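Local coordinates for ribonuclease VapC (Haemophilus influenzae, PDB 6NKL), which probably acts as the toxin of a toxin-antitoxin pair, a magnesium-dependent PIN-domain ribonuclease, at residues D6-I11 against H116-F121; R33-F38 against N69-N74; Y81-N86 against I124-W129; E43-A48 against Q56-I61. One frame throughout, in Å; residues are numbered along the deposited sequence.

Contact 1 (D6-I11 against H116-F121); sequences DTNIII and HNVKEF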
loop_
_atom_site.group_PDB
_atom_site.type_symbol
_atom_site.label_atom_id
_atom_site.label_comp_id
_atom_site.label_asym_id
_atom_site.label_seq_id
_atom_site.Cartn_x
_atom_site.Cartn_y
_atom_site.Cartn_z
ATOM N N ASP B 6 1.977 2.550 -14.264
ATOM C CA ASP B 6 2.766 2.195 -13.101
ATOM C C ASP B 6 3.956 3.156 -12.979
ATOM O O ASP B 6 4.187 4.025 -13.819
ATOM C CB ASP B 6 3.175 0.727 -13.187
ATOM C CG ASP B 6 4.498 0.498 -13.913
ATOM O OD1 ASP B 6 4.903 1.345 -14.754
ATOM O OD2 ASP B 6 5.127 -0.576 -13.640
ATOM N N THR B 7 4.739 2.984 -11.926
ATOM C CA THR B 7 5.846 3.901 -11.658
ATOM C C THR B 7 6.937 3.803 -12.720
ATOM O O THR B 7 7.548 4.812 -13.071
ATOM C CB THR B 7 6.419 3.591 -10.279
ATOM O OG1 THR B 7 5.354 3.573 -9.319
ATOM C CG2 THR B 7 7.482 4.607 -9.887
ATOM N N ASN B 8 7.211 2.595 -13.231
ATOM C CA ASN B 8 8.297 2.422 -14.203
ATOM C C ASN B 8 8.005 3.125 -15.520
ATOM O O ASN B 8 8.911 3.702 -16.121
ATOM C CB ASN B 8 8.563 0.940 -14.488
ATOM C CG ASN B 8 9.198 0.218 -13.315
ATOM O OD1 ASN B 8 8.969 -0.962 -13.113
ATOM N ND2 ASN B 8 9.989 0.927 -12.534
ATOM N N ILE B 9 6.757 3.078 -15.998
ATOM C CA ILE B 9 6.450 3.717 -17.273
ATOM C C ILE B 9 6.506 5.228 -17.136
ATOM O O ILE B 9 6.874 5.930 -18.082
ATOM C CB ILE B 9 5.084 3.249 -17.815
ATOM C CG1 ILE B 9 4.909 3.654 -19.270
ATOM C CG2 ILE B 9 3.947 3.904 -17.105
ATOM C CD1 ILE B 9 5.832 2.977 -20.169
ATOM N N ILE B 10 6.146 5.762 -15.968
ATOM C CA ILE B 10 6.255 7.203 -15.756
ATOM C C ILE B 10 7.715 7.654 -15.753
ATOM O O ILE B 10 8.053 8.699 -16.314
ATOM C CB ILE B 10 5.553 7.582 -14.452
ATOM C CG1 ILE B 10 4.059 7.304 -14.631
ATOM C CG2 ILE B 10 5.872 9.021 -14.073
ATOM C CD1 ILE B 10 3.224 7.736 -13.498
ATOM N N ILE B 11 8.575 6.919 -15.063
ATOM C CA ILE B 11 10.009 7.190 -15.092
ATOM C C ILE B 11 10.521 7.132 -16.525
ATOM O O ILE B 11 11.230 8.028 -16.996
ATOM C CB ILE B 11 10.747 6.172 -14.210
ATOM C CG1 ILE B 11 10.488 6.437 -12.738
ATOM C CG2 ILE B 11 12.230 6.176 -14.501
ATOM C CD1 ILE B 11 10.703 5.208 -11.910
ATOM N N HIS B 116 6.668 -0.752 -17.870
ATOM C CA HIS B 116 7.876 -0.842 -18.684
ATOM C C HIS B 116 8.803 -1.798 -17.965
ATOM O O HIS B 116 9.185 -1.540 -16.816
ATOM C CB HIS B 116 8.570 0.509 -18.856
ATOM C CG HIS B 116 9.948 0.411 -19.447
ATOM N ND1 HIS B 116 10.170 0.065 -20.766
ATOM C CD2 HIS B 116 11.172 0.597 -18.899
ATOM C CE1 HIS B 116 11.470 0.057 -21.006
ATOM N NE2 HIS B 116 12.100 0.386 -19.892
ATOM N N ASN B 117 9.112 -2.910 -18.608
ATOM C CA ASN B 117 10.178 -3.788 -18.150
ATOM C C ASN B 117 9.926 -4.313 -16.730
ATOM O O ASN B 117 10.796 -4.274 -15.856
ATOM C CB ASN B 117 11.512 -3.050 -18.250
ATOM C CG ASN B 117 12.692 -3.984 -18.365
ATOM O OD1 ASN B 117 12.533 -5.193 -18.581
ATOM N ND2 ASN B 117 13.895 -3.426 -18.225
ATOM N N VAL B 118 8.718 -4.820 -16.502
ATOM C CA VAL B 118 8.411 -5.568 -15.287
ATOM C C VAL B 118 7.774 -6.884 -15.713
ATOM O O VAL B 118 6.565 -7.081 -15.574
ATOM C CB VAL B 118 7.488 -4.772 -14.344
ATOM C CG1 VAL B 118 7.122 -5.580 -13.160
ATOM C CG2 VAL B 118 8.176 -3.483 -13.886
ATOM N N LYS B 119 8.575 -7.788 -16.264
ATOM C CA LYS B 119 8.043 -9.072 -16.701
ATOM C C LYS B 119 7.504 -9.896 -15.532
ATOM O O LYS B 119 6.651 -10.768 -15.744
ATOM C CB LYS B 119 9.137 -9.840 -17.464
ATOM C CG LYS B 119 9.029 -9.751 -18.990
ATOM N N GLU B 120 7.972 -9.615 -14.310
ATOM C CA GLU B 120 7.463 -10.275 -13.112
ATOM C C GLU B 120 5.951 -10.322 -13.071
ATOM O O GLU B 120 5.372 -11.259 -12.504
ATOM C CB GLU B 120 7.909 -9.550 -11.845
ATOM C CG GLU B 120 9.335 -9.358 -11.650
ATOM C CD GLU B 120 9.767 -8.084 -12.252
ATOM O OE1 GLU B 120 9.843 -8.074 -13.489
ATOM O OE2 GLU B 120 9.976 -7.105 -11.496
ATOM N N PHE B 121 5.291 -9.263 -13.557
ATOM C CA PHE B 121 3.837 -9.181 -13.435
ATOM C C PHE B 121 3.133 -10.360 -14.076
ATOM O O PHE B 121 1.958 -10.608 -13.769
ATOM C CB PHE B 121 3.311 -7.873 -14.055
ATOM C CG PHE B 121 3.480 -6.644 -13.167
ATOM C CD1 PHE B 121 3.295 -6.716 -11.781
ATOM C CD2 PHE B 121 3.801 -5.428 -13.727
ATOM C CE1 PHE B 121 3.442 -5.576 -10.986
ATOM C CE2 PHE B 121 3.933 -4.297 -12.949
ATOM C CZ PHE B 121 3.751 -4.372 -11.576
#

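Contact 2 (R33-F38 against N69-N74); sequences RLVMSF and NVLYPN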
loop_
_atom_site.group_PDB
_atom_site.type_symbol
_atom_site.label_atom_id
_atom_site.label_comp_id
_atom_site.label_asym_id
_atom_site.label_seq_id
_atom_site.Cartn_x
_atom_site.Cartn_y
_atom_site.Cartn_z
ATOM N N ARG B 33 -9.655 6.195 -19.771
ATOM C CA ARG B 33 -9.102 7.042 -18.718
ATOM C C ARG B 33 -7.707 6.582 -18.300
ATOM O O ARG B 33 -7.438 5.382 -18.189
ATOM C CB ARG B 33 -10.019 7.057 -17.498
ATOM C CG ARG B 33 -9.664 8.152 -16.533
ATOM C CD ARG B 33 -10.663 8.214 -15.401
ATOM N NE ARG B 33 -10.247 9.169 -14.386
ATOM C CZ ARG B 33 -10.666 9.133 -13.130
ATOM N NH1 ARG B 33 -11.520 8.204 -12.743
ATOM N NH2 ARG B 33 -10.224 10.023 -12.261
ATOM N N LEU B 34 -6.827 7.553 -18.087
ATOM C CA LEU B 34 -5.488 7.328 -17.572
ATOM C C LEU B 34 -5.427 7.745 -16.112
ATOM O O LEU B 34 -5.821 8.863 -15.757
ATOM C CB LEU B 34 -4.450 8.114 -18.377
ATOM C CG LEU B 34 -4.333 7.849 -19.880
ATOM C CD1 LEU B 34 -3.215 8.721 -20.459
ATOM C CD2 LEU B 34 -4.075 6.403 -20.168
ATOM N N VAL B 35 -4.897 6.865 -15.276
ATOM C CA VAL B 35 -4.798 7.099 -13.845
ATOM C C VAL B 35 -3.473 6.532 -13.368
ATOM O O VAL B 35 -2.798 5.792 -14.084
ATOM C CB VAL B 35 -5.944 6.425 -13.044
ATOM C CG1 VAL B 35 -7.248 7.065 -13.407
ATOM C CG2 VAL B 35 -5.932 4.918 -13.291
ATOM N N MET B 36 -3.170 6.805 -12.096
ATOM C CA MET B 36 -2.035 6.216 -11.410
ATOM C C MET B 36 -2.493 5.810 -10.030
ATOM O O MET B 36 -3.434 6.385 -9.488
ATOM C CB MET B 36 -0.845 7.186 -11.305
ATOM C CG MET B 36 -1.040 8.311 -10.360
ATOM S SD MET B 36 0.455 9.307 -10.218
ATOM C CE MET B 36 0.450 10.149 -11.766
ATOM N N SER B 37 -1.847 4.791 -9.480
ATOM C CA SER B 37 -2.141 4.393 -8.111
ATOM C C SER B 37 -1.551 5.418 -7.147
ATOM O O SER B 37 -0.563 6.110 -7.455
ATOM C CB SER B 37 -1.599 2.980 -7.841
ATOM O OG SER B 37 -1.623 2.631 -6.463
ATOM N N PHE B 38 -2.202 5.547 -5.985
ATOM C CA PHE B 38 -1.637 6.310 -4.870
ATOM C C PHE B 38 -0.224 5.865 -4.528
ATOM O O PHE B 38 0.576 6.670 -4.043
ATOM C CB PHE B 38 -2.515 6.185 -3.624
ATOM C CG PHE B 38 -2.378 4.872 -2.913
ATOM C CD1 PHE B 38 -3.014 3.742 -3.389
ATOM C CD2 PHE B 38 -1.624 4.779 -1.755
ATOM C CE1 PHE B 38 -2.882 2.529 -2.749
ATOM C CE2 PHE B 38 -1.501 3.574 -1.100
ATOM C CZ PHE B 38 -2.121 2.447 -1.592
ATOM N N ASN B 69 -5.031 11.069 -13.046
ATOM C CA ASN B 69 -5.548 11.216 -11.701
ATOM C C ASN B 69 -5.067 10.081 -10.809
ATOM O O ASN B 69 -4.943 8.931 -11.236
ATOM C CB ASN B 69 -7.069 11.208 -11.674
ATOM C CG ASN B 69 -7.702 12.359 -12.420
ATOM O OD1 ASN B 69 -8.874 12.266 -12.771
ATOM N ND2 ASN B 69 -6.976 13.466 -12.606
ATOM N N VAL B 70 -4.845 10.419 -9.552
ATOM C CA VAL B 70 -4.507 9.448 -8.525
ATOM C C VAL B 70 -5.765 8.817 -7.978
ATOM O O VAL B 70 -6.684 9.526 -7.560
ATOM C CB VAL B 70 -3.734 10.119 -7.390
ATOM C CG1 VAL B 70 -3.344 9.070 -6.373
ATOM C CG2 VAL B 70 -2.571 10.864 -7.967
ATOM N N LEU B 71 -5.745 7.494 -7.843
ATOM C CA LEU B 71 -6.837 6.743 -7.243
ATOM C C LEU B 71 -6.413 6.141 -5.903
ATOM O O LEU B 71 -5.250 5.747 -5.705
ATOM C CB LEU B 71 -7.305 5.635 -8.191
ATOM C CG LEU B 71 -7.873 6.030 -9.548
ATOM C CD1 LEU B 71 -8.437 4.812 -10.233
ATOM C CD2 LEU B 71 -8.945 7.076 -9.419
ATOM N N TYR B 72 -7.379 6.049 -4.992
ATOM C CA TYR B 72 -7.121 5.620 -3.623
ATOM C C TYR B 72 -7.866 4.332 -3.323
ATOM O O TYR B 72 -8.874 4.031 -3.963
ATOM C CB TYR B 72 -7.514 6.730 -2.645
ATOM C CG TYR B 72 -6.582 7.889 -2.852
ATOM C CD1 TYR B 72 -5.413 7.986 -2.131
ATOM C CD2 TYR B 72 -6.824 8.841 -3.861
ATOM C CE1 TYR B 72 -4.507 9.022 -2.357
ATOM C CE2 TYR B 72 -5.946 9.895 -4.084
ATOM C CZ TYR B 72 -4.784 9.982 -3.330
ATOM O OH TYR B 72 -3.910 11.015 -3.552
ATOM N N PRO B 73 -7.362 3.522 -2.404
ATOM C CA PRO B 73 -7.831 2.141 -2.322
ATOM C C PRO B 73 -9.189 2.035 -1.668
ATOM O O PRO B 73 -9.649 2.941 -0.976
ATOM C CB PRO B 73 -6.772 1.465 -1.460
ATOM C CG PRO B 73 -6.262 2.533 -0.601
ATOM C CD PRO B 73 -6.254 3.775 -1.457
ATOM N N ASN B 74 -9.816 0.884 -1.892
ATOM C CA ASN B 74 -10.919 0.438 -1.053
ATOM C C ASN B 74 -10.683 -1.032 -0.755
ATOM O O ASN B 74 -9.612 -1.580 -1.033
ATOM C CB ASN B 74 -12.275 0.727 -1.706
ATOM C CG ASN B 74 -12.469 -0.013 -2.992
ATOM O OD1 ASN B 74 -11.500 -0.491 -3.591
ATOM N ND2 ASN B 74 -13.728 -0.113 -3.442
#

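Contact 3 (Y81-N86 against I124-W129); sequences YGKWAN and ITDLQW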
loop_
_atom_site.group_PDB
_atom_site.type_symbol
_atom_site.label_atom_id
_atom_site.label_comp_id
_atom_site.label_asym_id
_atom_site.label_seq_id
_atom_site.Cartn_x
_atom_site.Cartn_y
_atom_site.Cartn_z
ATOM N N TYR B 81 -4.482 -8.230 -2.643
ATOM C CA TYR B 81 -3.136 -8.276 -2.087
ATOM C C TYR B 81 -2.950 -9.508 -1.206
ATOM O O TYR B 81 -1.917 -10.172 -1.280
ATOM C CB TYR B 81 -2.848 -7.007 -1.301
ATOM C CG TYR B 81 -1.441 -6.921 -0.759
ATOM C CD1 TYR B 81 -0.463 -6.222 -1.435
ATOM C CD2 TYR B 81 -1.094 -7.531 0.427
ATOM C CE1 TYR B 81 0.821 -6.136 -0.936
ATOM C CE2 TYR B 81 0.187 -7.431 0.938
ATOM C CZ TYR B 81 1.136 -6.751 0.249
ATOM O OH TYR B 81 2.416 -6.645 0.771
ATOM N N GLY B 82 -3.946 -9.838 -0.369
ATOM C CA GLY B 82 -3.821 -11.015 0.477
ATOM C C GLY B 82 -3.646 -12.298 -0.316
ATOM O O GLY B 82 -2.848 -13.162 0.050
ATOM N N LYS B 83 -4.406 -12.453 -1.404
ATOM C CA LYS B 83 -4.285 -13.661 -2.213
ATOM C C LYS B 83 -2.906 -13.755 -2.827
ATOM O O LYS B 83 -2.239 -14.789 -2.738
ATOM C CB LYS B 83 -5.344 -13.674 -3.316
ATOM C CG LYS B 83 -5.369 -14.959 -4.130
ATOM C CD LYS B 83 -5.928 -14.741 -5.546
ATOM C CE LYS B 83 -7.252 -13.977 -5.493
ATOM N NZ LYS B 83 -7.784 -13.606 -6.854
ATOM N N TRP B 84 -2.453 -12.668 -3.457
ATOM C CA TRP B 84 -1.249 -12.751 -4.265
ATOM C C TRP B 84 0.002 -12.667 -3.411
ATOM O O TRP B 84 0.999 -13.322 -3.722
ATOM C CB TRP B 84 -1.280 -11.659 -5.357
ATOM C CG TRP B 84 -2.199 -12.085 -6.451
ATOM C CD1 TRP B 84 -3.431 -11.583 -6.752
ATOM C CD2 TRP B 84 -1.972 -13.159 -7.356
ATOM N NE1 TRP B 84 -3.979 -12.273 -7.806
ATOM C CE2 TRP B 84 -3.104 -13.256 -8.189
ATOM C CE3 TRP B 84 -0.922 -14.052 -7.536
ATOM C CZ2 TRP B 84 -3.215 -14.217 -9.201
ATOM C CZ3 TRP B 84 -1.023 -15.010 -8.546
ATOM C CH2 TRP B 84 -2.168 -15.092 -9.360
ATOM N N ALA B 85 -0.032 -11.911 -2.319
ATOM C CA ALA B 85 1.068 -11.981 -1.358
ATOM C C ALA B 85 1.282 -13.409 -0.860
ATOM O O ALA B 85 2.418 -13.851 -0.669
ATOM C CB ALA B 85 0.795 -11.075 -0.163
ATOM N N ASN B 86 0.204 -14.139 -0.627
ATOM C CA ASN B 86 0.349 -15.522 -0.162
ATOM C C ASN B 86 0.956 -16.396 -1.253
ATOM O O ASN B 86 1.978 -17.061 -1.042
ATOM C CB ASN B 86 -1.006 -16.055 0.269
ATOM C CG ASN B 86 -0.953 -17.502 0.671
ATOM O OD1 ASN B 86 -1.606 -18.367 0.065
ATOM N ND2 ASN B 86 -0.179 -17.782 1.699
ATOM N N ILE B 124 1.248 -12.758 -11.774
ATOM C CA ILE B 124 -0.088 -12.422 -11.303
ATOM C C ILE B 124 -1.016 -12.701 -12.484
ATOM O O ILE B 124 -1.296 -11.841 -13.330
ATOM C CB ILE B 124 -0.169 -10.989 -10.811
ATOM C CG1 ILE B 124 0.934 -10.724 -9.786
ATOM C CG2 ILE B 124 -1.486 -10.744 -10.179
ATOM C CD1 ILE B 124 1.051 -9.262 -9.434
ATOM N N THR B 125 -1.521 -13.925 -12.526
ATOM C CA THR B 125 -2.072 -14.455 -13.765
ATOM C C THR B 125 -3.395 -13.827 -14.153
ATOM O O THR B 125 -3.771 -13.922 -15.326
ATOM C CB THR B 125 -2.228 -15.961 -13.624
ATOM O OG1 THR B 125 -3.080 -16.239 -12.510
ATOM C CG2 THR B 125 -0.865 -16.608 -13.361
ATOM N N ASP B 126 -4.112 -13.188 -13.224
ATOM C CA ASP B 126 -5.340 -12.480 -13.580
ATOM C C ASP B 126 -5.147 -10.974 -13.786
ATOM O O ASP B 126 -6.132 -10.246 -13.979
ATOM C CB ASP B 126 -6.437 -12.748 -12.545
ATOM C CG ASP B 126 -6.152 -12.164 -11.190
ATOM O OD1 ASP B 126 -7.151 -11.825 -10.490
ATOM O OD2 ASP B 126 -4.965 -12.069 -10.808
ATOM N N LEU B 127 -3.908 -10.499 -13.795
ATOM C CA LEU B 127 -3.633 -9.094 -14.049
ATOM C C LEU B 127 -3.668 -8.829 -15.540
ATOM O O LEU B 127 -2.996 -9.516 -16.310
ATOM C CB LEU B 127 -2.265 -8.717 -13.484
ATOM C CG LEU B 127 -1.775 -7.314 -13.788
ATOM C CD1 LEU B 127 -2.727 -6.328 -13.188
ATOM C CD2 LEU B 127 -0.390 -7.143 -13.222
ATOM N N GLN B 128 -4.419 -7.819 -15.941
ATOM C CA GLN B 128 -4.352 -7.317 -17.307
ATOM C C GLN B 128 -3.285 -6.223 -17.370
ATOM O O GLN B 128 -3.369 -5.224 -16.650
ATOM C CB GLN B 128 -5.719 -6.783 -17.731
ATOM C CG GLN B 128 -6.848 -7.822 -17.611
ATOM C CD GLN B 128 -8.143 -7.290 -18.166
ATOM O OE1 GLN B 128 -8.232 -6.965 -19.349
ATOM N NE2 GLN B 128 -9.157 -7.183 -17.312
ATOM N N TRP B 129 -2.268 -6.415 -18.204
ATOM C CA TRP B 129 -1.241 -5.403 -18.317
ATOM C C TRP B 129 -0.622 -5.413 -19.707
ATOM O O TRP B 129 -0.781 -6.355 -20.498
ATOM C CB TRP B 129 -0.165 -5.584 -17.248
ATOM C CG TRP B 129 0.525 -6.874 -17.382
ATOM C CD1 TRP B 129 0.043 -8.094 -17.043
ATOM C CD2 TRP B 129 1.820 -7.083 -17.929
ATOM N NE1 TRP B 129 0.970 -9.058 -17.328
ATOM C CE2 TRP B 129 2.077 -8.464 -17.867
ATOM C CE3 TRP B 129 2.805 -6.231 -18.437
ATOM C CZ2 TRP B 129 3.273 -9.023 -18.319
ATOM C CZ3 TRP B 129 3.989 -6.778 -18.890
ATOM C CH2 TRP B 129 4.217 -8.164 -18.821
HETATM O O HOH W 1 -6.897 -11.542 -7.798
#

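Contact 4 (E43-A48 against Q56-I61); sequences ELIKGA and QSIRAI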
loop_
_atom_site.group_PDB
_atom_site.type_symbol
_atom_site.label_atom_id
_atom_site.label_comp_id
_atom_site.label_asym_id
_atom_site.label_seq_id
_atom_site.Cartn_x
_atom_site.Cartn_y
_atom_site.Cartn_z
ATOM N N GLU B 43 5.519 7.665 -4.533
ATOM C CA GLU B 43 6.900 7.610 -5.025
ATOM C C GLU B 43 7.276 8.912 -5.720
ATOM O O GLU B 43 8.399 9.419 -5.554
ATOM C CB GLU B 43 7.098 6.411 -5.968
ATOM C CG GLU B 43 6.942 5.039 -5.266
ATOM C CD GLU B 43 7.294 3.863 -6.164
ATOM O OE1 GLU B 43 6.366 3.246 -6.735
ATOM O OE2 GLU B 43 8.502 3.594 -6.329
ATOM N N LEU B 44 6.340 9.497 -6.466
ATOM C CA LEU B 44 6.592 10.817 -7.031
ATOM C C LEU B 44 6.910 11.834 -5.937
ATOM O O LEU B 44 7.886 12.587 -6.047
ATOM C CB LEU B 44 5.404 11.269 -7.866
ATOM C CG LEU B 44 5.177 10.466 -9.157
ATOM C CD1 LEU B 44 3.994 11.028 -9.915
ATOM C CD2 LEU B 44 6.413 10.473 -10.009
ATOM N N ILE B 45 6.076 11.910 -4.898
ATOM C CA ILE B 45 6.366 12.826 -3.789
ATOM C C ILE B 45 7.774 12.591 -3.229
ATOM O O ILE B 45 8.454 13.529 -2.800
ATOM C CB ILE B 45 5.322 12.675 -2.669
ATOM C CG1 ILE B 45 3.887 12.909 -3.139
ATOM C CG2 ILE B 45 5.653 13.634 -1.540
ATOM C CD1 ILE B 45 3.616 14.271 -3.574
ATOM N N LYS B 46 8.193 11.325 -3.139
ATOM C CA LYS B 46 9.510 10.998 -2.601
ATOM C C LYS B 46 10.617 11.556 -3.489
ATOM O O LYS B 46 11.639 12.040 -2.991
ATOM C CB LYS B 46 9.645 9.487 -2.481
ATOM C CG LYS B 46 11.036 8.914 -2.244
ATOM C CD LYS B 46 11.013 7.508 -2.784
ATOM C CE LYS B 46 12.099 6.626 -2.272
ATOM N NZ LYS B 46 11.910 5.237 -2.796
ATOM N N GLY B 47 10.447 11.457 -4.807
ATOM C CA GLY B 47 11.401 12.053 -5.723
ATOM C C GLY B 47 11.508 13.550 -5.541
ATOM O O GLY B 47 12.594 14.113 -5.623
ATOM N N ALA B 48 10.379 14.211 -5.286
ATOM C CA ALA B 48 10.402 15.650 -5.065
ATOM C C ALA B 48 11.265 16.007 -3.856
ATOM O O ALA B 48 12.096 16.919 -3.928
ATOM C CB ALA B 48 8.979 16.180 -4.895
ATOM N N GLN B 56 9.726 23.028 -7.758
ATOM C CA GLN B 56 9.499 22.730 -9.163
ATOM C C GLN B 56 9.017 21.292 -9.324
ATOM O O GLN B 56 8.060 21.033 -10.058
ATOM C CB GLN B 56 10.767 23.003 -9.991
ATOM N N SER B 57 9.634 20.348 -8.618
ATOM C CA SER B 57 9.192 18.962 -8.708
ATOM C C SER B 57 7.717 18.815 -8.351
ATOM O O SER B 57 6.961 18.143 -9.058
ATOM C CB SER B 57 10.059 18.101 -7.809
ATOM O OG SER B 57 11.395 18.193 -8.236
ATOM N N ILE B 58 7.284 19.459 -7.272
ATOM C CA ILE B 58 5.883 19.397 -6.867
ATOM C C ILE B 58 4.989 20.035 -7.926
ATOM O O ILE B 58 3.845 19.611 -8.145
ATOM C CB ILE B 58 5.713 20.083 -5.499
ATOM C CG1 ILE B 58 6.330 19.248 -4.396
ATOM C CG2 ILE B 58 4.253 20.350 -5.197
ATOM C CD1 ILE B 58 5.553 17.998 -4.058
ATOM N N ARG B 59 5.473 21.085 -8.575
ATOM C CA ARG B 59 4.670 21.713 -9.618
ATOM C C ARG B 59 4.485 20.755 -10.791
ATOM O O ARG B 59 3.379 20.599 -11.314
ATOM C CB ARG B 59 5.322 23.022 -10.087
ATOM N N ALA B 60 5.568 20.124 -11.227
ATOM C CA ALA B 60 5.456 19.149 -12.305
ATOM C C ALA B 60 4.516 18.008 -11.907
ATOM O O ALA B 60 3.707 17.539 -12.723
ATOM C CB ALA B 60 6.843 18.628 -12.665
ATOM N N ILE B 61 4.564 17.585 -10.637
ATOM C CA ILE B 61 3.670 16.515 -10.186
ATOM C C ILE B 61 2.215 16.962 -10.284
ATOM O O ILE B 61 1.357 16.216 -10.775
ATOM C CB ILE B 61 4.056 16.053 -8.769
ATOM C CG1 ILE B 61 5.405 15.342 -8.842
ATOM C CG2 ILE B 61 3.019 15.069 -8.185
ATOM C CD1 ILE B 61 6.014 14.948 -7.476
#

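Contact 1 (D6-I11 against H116-F121)
D6 OD1, part of the carboxylate that meets F121 across the contact, accepts the backbone N-H of I9 at 2.8 Å from N to OD1. The bond is nearly straight, 165° at the hydrogen, and makes D6 the N-cap of helix 7-15. The other oxygen, OD2, is hydrogen-bonded to T115 OG1 and lies in the ring plane of F121 at its edge, OD2 to CE2 4.0 Å, with carboxylate and ring turned 62° apart. This is the characteristic PIN-domain arrangement in which the first strand ends in an acidic residue at a helix start; D6 is predicted to bind magnesium, as is D99, which F121 also touches. N8 sets its CB against the carbonyl oxygen of H116, CB to O 3.5 Å. I9 turns CG1 anti to its backbone N (chi1 -167°), which carries CD1 out to the CB of H116 at 3.9 Å. Beyond that CB, the imidazole turns to other partners: ND1 is bonded to T133 OG1 and the ring meets Y12. T7, N8, I10 and I11 also pack against the chain of another protein.

Contact 2 (R33-F38 against N69-N74)
R33 holds CG anti to its backbone N (chi1 -166°) and runs extended from CG to NE, while N69 sets CG beside its own N (chi1 -63°), and the two side chains meet at about a right angle. R33 NH2 donates to N69 OD1 at 2.7 Å, in the carbonyl plane on a lone pair, with the oxygen in the guanidinium plane. Strands 33-37 and 69-71 run parallel in the sheet. M36 bonds both ways: its N to N69 O at 2.9 Å, and its O from L71 N at 3.0 Å. F38 N then reaches L71 O at 3.1 Å, just as helix 38-49 begins. Side chains alternate: V35 CG2 meets L71 CD1 on the face shared with N69, and M36 CG meets V70 CG2 at 3.8 Å on the other, where Y41 and L64 join them. Past the strand, P73 CD sits over a face of the F38 ring, 4.1 Å from its centroid, in a CH-pi contact; W101 of the second subunit meets that ring edge-to-face. Backbone bonds thus fix the register of this outer strand, apolar pairs pack on both faces, and the arginine-asparagine bond, set at the exposed R33 end, adds a polar tie.

Contact 3 (Y81-N86 against I124-W129)
W84 leaves helix 75-89 with CG beside its backbone N (chi1 -77°), and from CB the indole reaches over to I124. CG and CD1 come near the CG2 methyl of I124; farther in, CD2 and CE2 close on the same methyl, CE2 to CG2 3.6 Å. That methyl stands over the centre of the five-membered ring, 12° off its normal, a CH-pi contact. The opposite face carries K83 CD, offset toward the rim, so the indole lies between its own neighbour and the turn. NE1 donates to a water at 3.0 Å, and this water donates to D126 OD1 at 2.7 Å. D126 OD2 lies beside both NE1 and CZ2, 3.2 Å from NE1, oblique to the ring, carboxylate and indole planes 31° apart. At the far end, CZ3 meets the CA of I124, and CH2 lies 3.4 Å from the backbone N of T125 and 3.5 Å from its OG1. I124 to L127 form a type I beta turn, leading into strand 128-131 of the PIN-domain sheet; L107 of helix 97-109 packs on W84 and D126. K83 NZ stays 4.1 Å from D126 OD1, beyond a salt bridge, and its short approach to the water is doubtful. The indole is therefore pinned by dispersion over its face, while its N-H goes to a water held in turn by a carboxylate whose charge the lysine probably offsets in part.

Contact 4 (E43-A48 against Q56-I61)
The flat group that matters here is a peptide, the one joining L44 to I45, and I61 lays its CD1 methyl over one face of it. CD1 is 3.3 Å from L44 O, with L44 C and I45 N a little farther off. At its oxygen the same peptide accepts A48 N in the regular helical bond. I61 gets there with an outstretched side chain: CG1 lies beside its backbone N, and chi2 of 174° sends CD1 straight on across the gap. Once over the peptide, CD1 also meets L44 CB at 3.7 Å and, less closely, A48 CB. The backbones draw together toward the connecting loop, where small residues meet. A48 CB rests on S57 CB at 3.7 Å, and the CA atoms of A48 and S57 are 5.1 Å apart, against 7.1 Å for the CA atoms of L44 and I61. I58, the next residue, brings its CD1 to 4.0 Å from A48 CB and 4.2 Å from I45 CD1. No hydrogen bond crosses between these segments. S57 OG is instead bonded to S51 OG and N53 O in the turn. The two helices form an antiparallel helical hairpin, with short-segment axes 155° apart in direction and 9.1 Å at closest approach. In the chain it links strands 33-37 and 69-71, which pair side by side in the parallel sheet. L44 packs on L64 of the second helix, I45 touches L79 of the second subunit, and aromatic packing from the chain of another protein reaches S57, A60 and I61.

How the contacts relate
From the N terminus, strand 2-5 runs into segment 6-11, which opens contact 1 and waits for 116-121, more than a hundred residues on. Within that long loop, strand 33-37 opens contact 2, and contact 4 closes the short helix-to-helix connection before strand 69-71 completes contact 2 at the sheet's edge. M36 of contact 2 touches both L44 of contact 4 and I10 of contact 1, while T7 and E43 probably share a hydrogen bond between contacts 1 and 4. Contact 3 then opens on helix 75-89 and, crossing contact 1 in sequence, closes past it, at the turn before strand 128-131; F121 packs on L127 there.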